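Local atomic coordinates of assembly chaperone of ribosomal protein L4 (Acl4) (Chaetomium thermophilum, PDB entry 5TQB), a protein that binds ribosomal protein L4 as its dedicated assembly chaperone, probably protecting it until it is built into the large ribosomal subunit. Residues Q50-L55 with R62-A67; N3-L8 with P78-G83; E206-S211 with V235-E240; T148-V153 with W188-N193. All coordinates share one frame; numbering follows the deposited sequence.

Contact 1: residues Q50-L55 with R62-A67; sequences QIHVEL and RNYYAA
Tyr65 lays its ring across the start of segment 50-55 and makes the tight half of this contact, while His52 and Tyr64 make the more open half. The two helical segments run nearly antiparallel (161°), their axes approaching to 9.4 Å. On the buried side the Tyr65 ring and the Gln50 side chain cross at about a right angle, with Tyr65 OH 3.3 Å from Gln50 CG. Tyr65 OH also lies 3.1 Å from Gln50 N, but the angle is too poor for a hydrogen bond. The hydroxyl instead bonds to Glu86, whose carboxylate takes the Gln50 amide NE2 on its other oxygen. Gln50 reaches it by an extended chain beyond CG (chi2 168°). Val53 CG2 comes in at the edge of the Tyr65 ring, in its plane, 4.0 Å from CE2, and Trp90 of helix 86-94 stacks on the same ring. The other half is partly exposed, and its two rings meet obliquely. Tyr64 CE2 sits over one face of the His52 ring, near the rim and 3.5 Å from His52 CE1, with the two planes inclined at 42°. Leu55 CD1 covers the opposite face. The bond from His52 ND1 to Leu48 O probably fixes the turn of the imidazole, and Tyr64 OH is engaged by Arg28. Beyond Val53 and Gln50 lies the chain of another protein. Two antiparallel helices joined by a short turn, with aromatic side chains wedged between them, form the helical hairpin of a tetratricopeptide repeat, in line with the TPR predicted for residues 42-75.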
loop_
_atom_site.group_PDB
_atom_site.type_symbol
_atom_site.label_atom_id
_atom_site.label_comp_id
_atom_site.label_asym_id
_atom_site.label_seq_id
_atom_site.Cartn_x
_atom_site.Cartn_y
_atom_site.Cartn_z
ATOM N N GLN B 50 6.917 8.017 -16.126
ATOM C CA GLN B 50 5.991 7.453 -15.142
ATOM C C GLN B 50 5.155 6.341 -15.762
ATOM O O GLN B 50 4.944 5.296 -15.151
ATOM C CB GLN B 50 5.023 8.519 -14.614
ATOM C CG GLN B 50 5.661 9.707 -13.922
ATOM C CD GLN B 50 4.677 10.849 -13.687
ATOM O OE1 GLN B 50 3.517 10.775 -14.081
ATOM N NE2 GLN B 50 5.146 11.911 -13.042
ATOM N N ILE B 51 4.670 6.582 -16.974
ATOM C CA ILE B 51 3.759 5.652 -17.628
ATOM C C ILE B 51 4.440 4.323 -17.897
ATOM O O ILE B 51 3.872 3.264 -17.644
ATOM C CB ILE B 51 3.214 6.234 -18.950
ATOM C CG1 ILE B 51 2.281 7.408 -18.656
ATOM C CG2 ILE B 51 2.455 5.173 -19.747
ATOM C CD1 ILE B 51 1.981 8.294 -19.870
ATOM N N HIS B 52 5.662 4.382 -18.408
ATOM C CA HIS B 52 6.380 3.169 -18.750
ATOM C C HIS B 52 6.912 2.450 -17.511
ATOM O O HIS B 52 7.189 1.253 -17.558
ATOM C CB HIS B 52 7.488 3.483 -19.754
ATOM C CG HIS B 52 6.972 3.735 -21.136
ATOM N ND1 HIS B 52 6.394 4.930 -21.509
ATOM C CD2 HIS B 52 6.916 2.934 -22.225
ATOM C CE1 HIS B 52 6.021 4.859 -22.773
ATOM N NE2 HIS B 52 6.327 3.659 -23.232
ATOM N N VAL B 53 7.036 3.172 -16.402
ATOM C CA VAL B 53 7.363 2.545 -15.125
ATOM C C VAL B 53 6.175 1.712 -14.687
ATOM O O VAL B 53 6.319 0.557 -14.293
ATOM C CB VAL B 53 7.692 3.596 -14.035
ATOM C CG1 VAL B 53 7.312 3.104 -12.634
ATOM C CG2 VAL B 53 9.162 3.967 -14.084
ATOM N N GLU B 54 4.993 2.312 -14.760
ATOM C CA GLU B 54 3.770 1.633 -14.366
ATOM C C GLU B 54 3.491 0.444 -15.285
ATOM O O GLU B 54 2.809 -0.499 -14.890
ATOM C CB GLU B 54 2.596 2.612 -14.386
ATOM C CG GLU B 54 2.810 3.840 -13.510
ATOM C CD GLU B 54 1.922 3.857 -12.278
ATOM O OE1 GLU B 54 2.378 4.337 -11.217
ATOM O OE2 GLU B 54 0.764 3.399 -12.373
ATOM N N LEU B 55 4.026 0.491 -16.503
ATOM C CA LEU B 55 3.865 -0.602 -17.462
ATOM C C LEU B 55 4.867 -1.733 -17.235
ATOM O O LEU B 55 4.723 -2.820 -17.795
ATOM C CB LEU B 55 4.029 -0.088 -18.893
ATOM C CG LEU B 55 2.863 0.682 -19.522
ATOM C CD1 LEU B 55 3.252 1.177 -20.914
ATOM C CD2 LEU B 55 1.601 -0.173 -19.586
ATOM N N ARG B 62 13.755 4.484 -18.421
ATOM C CA ARG B 62 15.067 5.084 -18.195
ATOM C C ARG B 62 15.401 6.094 -19.290
ATOM O O ARG B 62 15.883 7.194 -19.010
ATOM C CB ARG B 62 16.159 4.008 -18.118
ATOM C CG ARG B 62 17.540 4.565 -17.799
ATOM C CD ARG B 62 18.626 3.481 -17.749
ATOM N NE ARG B 62 18.302 2.396 -16.819
ATOM C CZ ARG B 62 17.825 1.204 -17.174
ATOM N NH1 ARG B 62 17.606 0.908 -18.451
ATOM N NH2 ARG B 62 17.561 0.296 -16.246
ATOM N N ASN B 63 15.147 5.716 -20.536
ATOM C CA ASN B 63 15.429 6.597 -21.665
ATOM C C ASN B 63 14.606 7.892 -21.618
ATOM O O ASN B 63 15.112 8.969 -21.940
ATOM C CB ASN B 63 15.190 5.854 -22.982
ATOM C CG ASN B 63 16.112 4.657 -23.152
ATOM O OD1 ASN B 63 17.298 4.721 -22.823
ATOM N ND2 ASN B 63 15.566 3.557 -23.659
ATOM N N TYR B 64 13.348 7.790 -21.200
ATOM C CA TYR B 64 12.473 8.957 -21.125
ATOM C C TYR B 64 12.908 9.885 -19.998
ATOM O O TYR B 64 12.982 11.103 -20.174
ATOM C CB TYR B 64 11.017 8.532 -20.915
ATOM C CG TYR B 64 10.317 8.060 -22.173
ATOM C CD1 TYR B 64 10.213 8.889 -23.282
ATOM C CD2 TYR B 64 9.738 6.802 -22.243
ATOM C CE1 TYR B 64 9.574 8.470 -24.426
ATOM C CE2 TYR B 64 9.092 6.375 -23.385
ATOM C CZ TYR B 64 9.012 7.217 -24.475
ATOM O OH TYR B 64 8.371 6.810 -25.623
ATOM N N TYR B 65 13.193 9.300 -18.841
ATOM C CA TYR B 65 13.638 10.067 -17.689
ATOM C C TYR B 65 15.002 10.699 -17.972
ATOM O O TYR B 65 15.271 11.817 -17.538
ATOM C CB TYR B 65 13.700 9.171 -16.444
ATOM C CG TYR B 65 12.377 8.997 -15.723
ATOM C CD1 TYR B 65 11.612 10.096 -15.353
ATOM C CD2 TYR B 65 11.893 7.731 -15.410
ATOM C CE1 TYR B 65 10.405 9.941 -14.695
ATOM C CE2 TYR B 65 10.685 7.566 -14.748
ATOM C CZ TYR B 65 9.946 8.675 -14.393
ATOM O OH TYR B 65 8.742 8.519 -13.732
ATOM N N ALA B 66 15.849 9.989 -18.711
ATOM C CA ALA B 66 17.162 10.510 -19.093
ATOM C C ALA B 66 17.034 11.697 -20.049
ATOM O O ALA B 66 17.749 12.694 -19.922
ATOM C CB ALA B 66 17.994 9.411 -19.732
ATOM N N ALA B 67 16.123 11.582 -21.011
ATOM C CA ALA B 67 15.888 12.653 -21.973
ATOM C C ALA B 67 15.319 13.879 -21.269
ATOM O O ALA B 67 15.609 15.013 -21.644
ATOM C CB ALA B 67 14.949 12.183 -23.065
#

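Contact 2: residues N3-L8 with P78-G83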
loop_
_atom_site.group_PDB
_atom_site.type_symbol
_atom_site.label_atom_id
_atom_site.label_comp_id
_atom_site.label_asym_id
_atom_site.label_seq_id
_atom_site.Cartn_x
_atom_site.Cartn_y
_atom_site.Cartn_z
ATOM N N ASN B 3 -4.144 22.268 -28.157
ATOM C CA ASN B 3 -2.959 22.569 -27.359
ATOM C C ASN B 3 -2.383 21.290 -26.733
ATOM O O ASN B 3 -3.119 20.534 -26.097
ATOM C CB ASN B 3 -3.310 23.580 -26.262
ATOM C CG ASN B 3 -2.085 24.100 -25.526
ATOM O OD1 ASN B 3 -1.229 23.330 -25.095
ATOM N ND2 ASN B 3 -1.999 25.417 -25.379
ATOM N N PRO B 4 -1.064 21.043 -26.903
ATOM C CA PRO B 4 -0.441 19.837 -26.336
ATOM C C PRO B 4 -0.494 19.761 -24.814
ATOM O O PRO B 4 -0.399 18.664 -24.259
ATOM C CB PRO B 4 1.023 19.951 -26.776
ATOM C CG PRO B 4 1.031 20.883 -27.908
ATOM C CD PRO B 4 -0.102 21.829 -27.696
ATOM N N LYS B 5 -0.613 20.900 -24.142
ATOM C CA LYS B 5 -0.686 20.903 -22.683
ATOM C C LYS B 5 -1.974 20.218 -22.225
ATOM O O LYS B 5 -1.994 19.553 -21.188
ATOM C CB LYS B 5 -0.592 22.332 -22.137
ATOM C CG LYS B 5 -0.911 22.479 -20.650
ATOM C CD LYS B 5 0.008 21.645 -19.769
ATOM C CE LYS B 5 -0.353 21.803 -18.295
ATOM N NZ LYS B 5 0.516 20.984 -17.402
ATOM N N GLU B 6 -3.037 20.368 -23.013
ATOM C CA GLU B 6 -4.308 19.708 -22.728
ATOM C C GLU B 6 -4.156 18.200 -22.855
ATOM O O GLU B 6 -4.745 17.442 -22.083
ATOM C CB GLU B 6 -5.405 20.208 -23.678
ATOM C CG GLU B 6 -6.788 19.616 -23.391
ATOM C CD GLU B 6 -7.892 20.188 -24.284
ATOM O OE1 GLU B 6 -8.956 19.539 -24.393
ATOM O OE2 GLU B 6 -7.708 21.282 -24.867
ATOM N N LEU B 7 -3.359 17.762 -23.825
ATOM C CA LEU B 7 -3.061 16.340 -23.980
ATOM C C LEU B 7 -2.280 15.777 -22.794
ATOM O O LEU B 7 -2.475 14.622 -22.419
ATOM C CB LEU B 7 -2.281 16.090 -25.269
ATOM C CG LEU B 7 -3.104 15.895 -26.543
ATOM C CD1 LEU B 7 -4.324 16.788 -26.573
ATOM C CD2 LEU B 7 -2.234 16.142 -27.764
ATOM N N LEU B 8 -1.394 16.579 -22.210
ATOM C CA LEU B 8 -0.641 16.142 -21.034
ATOM C C LEU B 8 -1.570 15.952 -19.844
ATOM O O LEU B 8 -1.415 15.009 -19.068
ATOM C CB LEU B 8 0.448 17.152 -20.666
ATOM C CG LEU B 8 1.643 17.288 -21.611
ATOM C CD1 LEU B 8 2.659 18.270 -21.035
ATOM C CD2 LEU B 8 2.300 15.942 -21.881
ATOM N N PRO B 78 10.276 25.293 -13.486
ATOM C CA PRO B 78 9.077 25.000 -12.689
ATOM C C PRO B 78 8.596 23.585 -12.953
ATOM O O PRO B 78 8.651 23.149 -14.105
ATOM C CB PRO B 78 8.042 26.005 -13.213
ATOM C CG PRO B 78 8.830 27.087 -13.849
ATOM C CD PRO B 78 10.071 26.444 -14.386
ATOM N N GLU B 79 8.135 22.892 -11.912
ATOM C CA GLU B 79 7.719 21.494 -12.025
ATOM C C GLU B 79 6.735 21.294 -13.166
ATOM O O GLU B 79 6.718 20.246 -13.814
ATOM C CB GLU B 79 7.074 21.008 -10.720
ATOM C CG GLU B 79 8.061 20.623 -9.618
ATOM C CD GLU B 79 7.459 19.681 -8.575
ATOM O OE1 GLU B 79 6.216 19.567 -8.500
ATOM O OE2 GLU B 79 8.238 19.048 -7.828
ATOM N N GLU B 80 5.918 22.313 -13.406
ATOM C CA GLU B 80 4.856 22.238 -14.402
ATOM C C GLU B 80 5.421 22.152 -15.822
ATOM O O GLU B 80 4.821 21.525 -16.699
ATOM C CB GLU B 80 3.937 23.457 -14.261
ATOM C CG GLU B 80 2.629 23.358 -15.031
ATOM C CD GLU B 80 2.684 24.050 -16.378
ATOM O OE1 GLU B 80 2.069 23.535 -17.335
ATOM O OE2 GLU B 80 3.333 25.111 -16.478
ATOM N N LEU B 81 6.578 22.774 -16.041
ATOM C CA LEU B 81 7.210 22.779 -17.358
ATOM C C LEU B 81 8.255 21.676 -17.515
ATOM O O LEU B 81 8.291 20.999 -18.543
ATOM C CB LEU B 81 7.858 24.139 -17.631
ATOM C CG LEU B 81 6.917 25.349 -17.648
ATOM C CD1 LEU B 81 7.690 26.629 -17.931
ATOM C CD2 LEU B 81 5.798 25.169 -18.669
ATOM N N GLY B 82 9.096 21.500 -16.494
ATOM C CA GLY B 82 10.257 20.628 -16.582
ATOM C C GLY B 82 10.130 19.263 -15.920
ATOM O O GLY B 82 11.028 18.426 -16.047
ATOM N N GLY B 83 9.034 19.037 -15.202
ATOM C CA GLY B 83 8.771 17.741 -14.599
ATOM C C GLY B 83 9.081 17.650 -13.114
ATOM O O GLY B 83 8.405 16.922 -12.389
HETATM O O HOH W 1 2.703 19.803 -17.017
#
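Lys5 and Glu80 meet at the protein surface, their long side chains crossing at a slant: Lys5 NZ lies 3.0 Å from Glu80 OE1, a salt bridge whose hydrogen bond is weak in geometry. The same oxygen is 3.1 Å from Lys5 CE, so it sits beside the last bond of the lysine as well as before its charge. One water completes this first shell, accepting from Lys5 NZ and donating to Glu80 O at 2.7 Å; its distance to NZ is so short that the exact placing is doubtful. If the water is placed correctly, it links the ammonium group to the backbone of Glu80 as well as to its carboxylate. Both chains are bent where they meet: Lys5 turns at chi2 (59°), and Glu80 folds over at chi2 (-97°). A methionine in place of Lys5 has no ammonium group, and would probably leave Glu80 OE1 without its positive mate and the water without one of its two anchors. Further out, His40 NE2 also bonds to Glu80 OE1, giving that oxygen a second donor. Asn3 OD1 fixes the backbone beneath the lysine, accepting from Lys5 N at 2.7 Å in its own carbonyl plane. Leu8 holds the underside of the same helix against Ala30, Ala44 and Leu47, while a backbone bond joins Leu81 to Ala43. On the other side of the ion pair, helix 79-82 is a single turn that ends at Gly83, where phi turns positive. The arrangement is that of an asparagine N-cap opening a helix, with a solvent-side ion pair bridging its first turn to a short helix distant in sequence.

Contact 3: residues E206-S211 with V235-E240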
loop_
_atom_site.group_PDB
_atom_site.type_symbol
_atom_site.label_atom_id
_atom_site.label_comp_id
_atom_site.label_asym_id
_atom_site.label_seq_id
_atom_site.Cartn_x
_atom_site.Cartn_y
_atom_site.Cartn_z
ATOM N N GLU B 206 13.197 1.101 19.838
ATOM C CA GLU B 206 12.687 2.415 20.209
ATOM C C GLU B 206 12.270 3.211 18.973
ATOM O O GLU B 206 11.207 3.838 18.954
ATOM C CB GLU B 206 13.764 3.177 20.979
ATOM C CG GLU B 206 13.312 4.497 21.577
ATOM C CD GLU B 206 14.446 5.231 22.274
ATOM O OE1 GLU B 206 14.199 5.848 23.334
ATOM O OE2 GLU B 206 15.586 5.191 21.760
ATOM N N ALA B 207 13.107 3.170 17.941
ATOM C CA ALA B 207 12.849 3.894 16.703
ATOM C C ALA B 207 11.645 3.323 15.964
ATOM O O ALA B 207 10.804 4.071 15.466
ATOM C CB ALA B 207 14.076 3.856 15.808
ATOM N N LEU B 208 11.565 1.999 15.893
ATOM C CA LEU B 208 10.479 1.340 15.178
ATOM C C LEU B 208 9.134 1.557 15.869
ATOM O O LEU B 208 8.109 1.748 15.211
ATOM C CB LEU B 208 10.767 -0.154 15.058
ATOM C CG LEU B 208 11.807 -0.562 14.013
ATOM C CD1 LEU B 208 12.147 -2.038 14.151
ATOM C CD2 LEU B 208 11.335 -0.262 12.599
ATOM N N ARG B 209 9.145 1.526 17.196
ATOM C CA ARG B 209 7.948 1.782 17.987
ATOM C C ARG B 209 7.455 3.202 17.728
ATOM O O ARG B 209 6.253 3.473 17.772
ATOM C CB ARG B 209 8.257 1.599 19.476
ATOM C CG ARG B 209 7.332 0.644 20.223
ATOM C CD ARG B 209 8.117 -0.275 21.157
ATOM N NE ARG B 209 9.138 0.447 21.915
ATOM C CZ ARG B 209 10.208 -0.117 22.475
ATOM N NH1 ARG B 209 10.417 -1.425 22.370
ATOM N NH2 ARG B 209 11.076 0.632 23.138
ATOM N N ARG B 210 8.389 4.104 17.446
ATOM C CA ARG B 210 8.044 5.492 17.168
ATOM C C ARG B 210 7.429 5.658 15.781
ATOM O O ARG B 210 6.461 6.399 15.614
ATOM C CB ARG B 210 9.271 6.390 17.296
ATOM C CG ARG B 210 9.000 7.814 16.872
ATOM C CD ARG B 210 9.983 8.773 17.481
ATOM N NE ARG B 210 9.654 10.149 17.134
ATOM C CZ ARG B 210 10.339 11.207 17.545
ATOM N NH1 ARG B 210 11.399 11.053 18.327
ATOM N NH2 ARG B 210 9.963 12.423 17.172
ATOM N N SER B 211 7.995 4.973 14.791
ATOM C CA SER B 211 7.485 5.049 13.430
ATOM C C SER B 211 6.072 4.488 13.353
ATOM O O SER B 211 5.228 5.019 12.639
ATOM C CB SER B 211 8.390 4.281 12.469
ATOM O OG SER B 211 8.311 2.886 12.701
ATOM N N VAL B 235 8.423 -4.851 8.063
ATOM C CA VAL B 235 8.219 -6.177 8.641
ATOM C C VAL B 235 9.546 -6.903 8.860
ATOM O O VAL B 235 9.714 -7.601 9.860
ATOM C CB VAL B 235 7.295 -7.038 7.763
ATOM C CG1 VAL B 235 7.261 -8.477 8.243
ATOM C CG2 VAL B 235 5.888 -6.473 7.774
ATOM N N ARG B 236 10.476 -6.741 7.920
ATOM C CA ARG B 236 11.787 -7.373 8.015
ATOM C C ARG B 236 12.542 -6.803 9.213
ATOM O O ARG B 236 13.190 -7.542 9.957
ATOM C CB ARG B 236 12.586 -7.166 6.724
ATOM C CG ARG B 236 12.054 -7.943 5.520
ATOM C CD ARG B 236 12.648 -7.441 4.194
ATOM N NE ARG B 236 14.104 -7.607 4.115
ATOM C CZ ARG B 236 14.736 -8.580 3.452
ATOM N NH1 ARG B 236 14.060 -9.509 2.787
ATOM N NH2 ARG B 236 16.065 -8.626 3.450
ATOM N N LEU B 237 12.426 -5.493 9.411
ATOM C CA LEU B 237 13.033 -4.836 10.563
ATOM C C LEU B 237 12.414 -5.311 11.876
ATOM O O LEU B 237 13.114 -5.469 12.871
ATOM C CB LEU B 237 12.888 -3.316 10.458
ATOM C CG LEU B 237 13.577 -2.625 9.278
ATOM C CD1 LEU B 237 13.262 -1.148 9.305
ATOM C CD2 LEU B 237 15.068 -2.840 9.296
ATOM N N LEU B 238 11.101 -5.529 11.874
ATOM C CA LEU B 238 10.378 -5.935 13.080
ATOM C C LEU B 238 10.715 -7.360 13.532
ATOM O O LEU B 238 10.816 -7.629 14.730
ATOM C CB LEU B 238 8.869 -5.832 12.853
ATOM C CG LEU B 238 8.260 -4.431 12.793
ATOM C CD1 LEU B 238 6.790 -4.537 12.437
ATOM C CD2 LEU B 238 8.431 -3.694 14.110
ATOM N N ILE B 239 10.859 -8.273 12.577
ATOM C CA ILE B 239 11.221 -9.647 12.897
ATOM C C ILE B 239 12.684 -9.690 13.341
ATOM O O ILE B 239 13.052 -10.460 14.224
ATOM C CB ILE B 239 11.003 -10.581 11.694
ATOM C CG1 ILE B 239 9.532 -10.580 11.288
ATOM C CG2 ILE B 239 11.411 -12.008 12.030
ATOM C CD1 ILE B 239 9.279 -11.163 9.915
ATOM N N GLU B 240 13.501 -8.841 12.727
ATOM C CA GLU B 240 14.917 -8.748 13.043
ATOM C C GLU B 240 15.141 -8.457 14.525
ATOM O O GLU B 240 15.942 -9.130 15.177
ATOM C CB GLU B 240 15.571 -7.657 12.193
ATOM C CG GLU B 240 17.086 -7.542 12.360
ATOM C CD GLU B 240 17.848 -8.663 11.674
ATOM O OE1 GLU B 240 17.546 -8.952 10.497
ATOM O OE2 GLU B 240 18.750 -9.253 12.311
#
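Leu208, Leu237 and Leu238 make a buried contact, almost entirely of apolar side chains, between helix 201-212 and helix 228-240, two helices that follow each other in the chain. Leu208 supplies most of it. Its forked end straddles Leu237 CB, with CD1 and CD2 each 4.0 Å from that carbon. CD2 also meets Leu237 CD1 at 3.9 Å, and the two leucine side chains cross at about a right angle. On the other branch, Leu208 CD1 rests against the backbone at Leu237 O, 3.8 Å away, and touches Leu238 CD2 at 4.1 Å. Leu208 has CG anti to its carbonyl carbon (chi1 -76°), which helps to point the fork at the neighbouring helix. Leucines packed in this way between consecutive helices are consistent with the all-helical superhelix of a TPR-type protein. Ala192 of helix 185-197 touches Leu208 as well, and Val241 and Met243 close in from the turn after helix 228-240. Leu238 continues the apolar layer onto Ala247 and Val250. The buried hydroxyl Ser211 OG is satisfied within its own helix, donating to Leu208 O at 2.8 Å and tilted 24° from the carbonyl plane. Outside the two segments, the chain of another protein places a basic side chain against Glu240 and pairs with its carboxylate.

Contact 4: residues T148-V153 with W188-N193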
loop_
_atom_site.group_PDB
_atom_site.type_symbol
_atom_site.label_atom_id
_atom_site.label_comp_id
_atom_site.label_asym_id
_atom_site.label_seq_id
_atom_site.Cartn_x
_atom_site.Cartn_y
_atom_site.Cartn_z
ATOM N N THR B 148 14.541 10.616 0.203
ATOM C CA THR B 148 15.694 10.574 -0.693
ATOM C C THR B 148 16.965 10.290 0.101
ATOM O O THR B 148 17.829 9.524 -0.334
ATOM C CB THR B 148 15.853 11.899 -1.465
ATOM O OG1 THR B 148 14.705 12.109 -2.301
ATOM C CG2 THR B 148 17.097 11.880 -2.333
ATOM N N LEU B 149 17.077 10.910 1.268
ATOM C CA LEU B 149 18.245 10.704 2.105
ATOM C C LEU B 149 18.241 9.257 2.574
ATOM O O LEU B 149 19.278 8.592 2.575
ATOM C CB LEU B 149 18.243 11.684 3.283
ATOM C CG LEU B 149 18.188 13.166 2.877
ATOM C CD1 LEU B 149 18.158 14.066 4.099
ATOM C CD2 LEU B 149 19.344 13.542 1.973
ATOM N N CYS B 150 17.059 8.760 2.928
ATOM C CA CYS B 150 16.905 7.375 3.351
ATOM C C CYS B 150 17.269 6.434 2.216
ATOM O O CYS B 150 17.871 5.383 2.439
ATOM C CB CYS B 150 15.474 7.110 3.811
ATOM S SG CYS B 150 15.051 7.866 5.413
ATOM N N ALA B 151 16.911 6.806 0.993
ATOM C CA ALA B 151 17.258 5.980 -0.153
ATOM C C ALA B 151 18.777 5.851 -0.272
ATOM O O ALA B 151 19.288 4.786 -0.608
ATOM C CB ALA B 151 16.671 6.544 -1.424
ATOM N N VAL B 152 19.491 6.935 0.015
ATOM C CA VAL B 152 20.951 6.936 -0.046
ATOM C C VAL B 152 21.548 6.088 1.080
ATOM O O VAL B 152 22.520 5.363 0.871
ATOM C CB VAL B 152 21.511 8.375 0.007
ATOM C CG1 VAL B 152 23.035 8.372 0.022
ATOM C CG2 VAL B 152 21.012 9.168 -1.185
ATOM N N VAL B 153 20.960 6.183 2.269
ATOM C CA VAL B 153 21.351 5.341 3.395
ATOM C C VAL B 153 21.374 3.871 2.986
ATOM O O VAL B 153 22.327 3.149 3.287
ATOM C CB VAL B 153 20.392 5.528 4.603
ATOM C CG1 VAL B 153 20.606 4.438 5.656
ATOM C CG2 VAL B 153 20.580 6.907 5.231
ATOM N N TRP B 188 12.222 7.264 10.808
ATOM C CA TRP B 188 12.528 6.499 12.012
ATOM C C TRP B 188 12.724 5.025 11.693
ATOM O O TRP B 188 13.467 4.316 12.373
ATOM C CB TRP B 188 11.431 6.709 13.049
ATOM C CG TRP B 188 11.410 8.126 13.497
ATOM C CD1 TRP B 188 10.488 9.076 13.175
ATOM C CD2 TRP B 188 12.387 8.772 14.319
ATOM N NE1 TRP B 188 10.823 10.274 13.759
ATOM C CE2 TRP B 188 11.986 10.113 14.466
ATOM C CE3 TRP B 188 13.558 8.344 14.950
ATOM C CZ2 TRP B 188 12.712 11.028 15.222
ATOM C CZ3 TRP B 188 14.278 9.254 15.702
ATOM C CH2 TRP B 188 13.853 10.580 15.831
ATOM N N GLN B 189 12.062 4.582 10.633
ATOM C CA GLN B 189 12.277 3.253 10.098
ATOM C C GLN B 189 13.739 3.119 9.675
ATOM O O GLN B 189 14.393 2.105 9.942
ATOM C CB GLN B 189 11.355 3.052 8.903
ATOM C CG GLN B 189 11.132 1.620 8.519
ATOM C CD GLN B 189 9.873 1.446 7.700
ATOM O OE1 GLN B 189 8.773 1.778 8.147
ATOM N NE2 GLN B 189 10.028 0.928 6.489
ATOM N N THR B 190 14.247 4.165 9.032
ATOM C CA THR B 190 15.601 4.157 8.496
ATOM C C THR B 190 16.620 4.327 9.612
ATOM O O THR B 190 17.732 3.810 9.524
ATOM C CB THR B 190 15.780 5.257 7.431
ATOM O OG1 THR B 190 14.828 5.049 6.384
ATOM C CG2 THR B 190 17.178 5.234 6.827
ATOM N N VAL B 191 16.239 5.053 10.658
ATOM C CA VAL B 191 17.086 5.187 11.832
ATOM C C VAL B 191 17.284 3.796 12.434
ATOM O O VAL B 191 18.395 3.422 12.806
ATOM C CB VAL B 191 16.466 6.162 12.864
ATOM C CG1 VAL B 191 17.116 6.014 14.240
ATOM C CG2 VAL B 191 16.598 7.600 12.384
ATOM N N ALA B 192 16.205 3.024 12.504
ATOM C CA ALA B 192 16.264 1.679 13.067
ATOM C C ALA B 192 17.165 0.777 12.228
ATOM O O ALA B 192 17.954 -0.002 12.768
ATOM C CB ALA B 192 14.872 1.088 13.163
ATOM N N ASN B 193 17.036 0.897 10.909
ATOM C CA ASN B 193 17.834 0.120 9.971
ATOM C C ASN B 193 19.308 0.273 10.294
ATOM O O ASN B 193 20.024 -0.717 10.446
ATOM C CB ASN B 193 17.569 0.584 8.540
ATOM C CG ASN B 193 17.571 -0.557 7.542
ATOM O OD1 ASN B 193 18.249 -1.565 7.732
ATOM N ND2 ASN B 193 16.801 -0.406 6.471
#
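Cys150 and Thr190 mark the nearest backbone approach, their CA atoms 6.2 Å apart, between two helical segments that run in broadly the same N-to-C direction. So close a spacing goes with small side chains at the meeting point. Thr190 carries the contact, set between Cys150 and Val153, which stand one turn apart on helix 131-156. Its methyl CG2, anti to the backbone N, meets Val153 tip to tip, 3.7 Å from CG1 and 4.1 Å from CG2, so that it nestles against both valine methyls. The same methyl lies 3.9 Å from Cys150 CB, and so touches both residues of the facing helix. The other branch, OG1, is turned back beside its own backbone N (chi1 -58°), where it bonds to Glu186 O one turn earlier; this satisfies a buried hydroxyl inside its helix. The approach of Cys150 SG to this hydroxyl is too short in the model, leaving the exact position of the sulfur doubtful. With an alanine here both branches are missing, and a gap would probably open beside Val153 CG1 while the Glu186 carbonyl lost its hydroxyl mate. Around the contact, Leu173 of helix 166-180 covers Val153, and the chain of another protein packs a basic side chain on Cys150 and bonds Asn193 OD1. Helix 166-180 lies between the two helices in sequence. Close, roughly parallel packing of helices two apart in chain order is how TPR-type superhelices line their concave face, consistent with a partner protein reaching this one.

Overall arrangement
Contacts 3 and 4 form one continuous packed region: their centres are 12 Å apart, and helix 185-197 of contact 4 leads directly into helix 201-212 of contact 3. Between them Leu208 CG touches Ala192 CB at 3.6 Å, and Leu237 CD1 touches Gln189 O at 3.5 Å. Contacts 1 and 2 form a separate pair, centres 16 Å apart without touching, with contact 1 nested in the chain loop that contact 2 closes. Contacts 1 and 3 lie on opposite sides of the chain's centre, their centres 33 Å apart. The chain of another protein, presumably ribosomal protein L4, reaches contacts 1, 3 and 4 but does not touch the segments of contact 2.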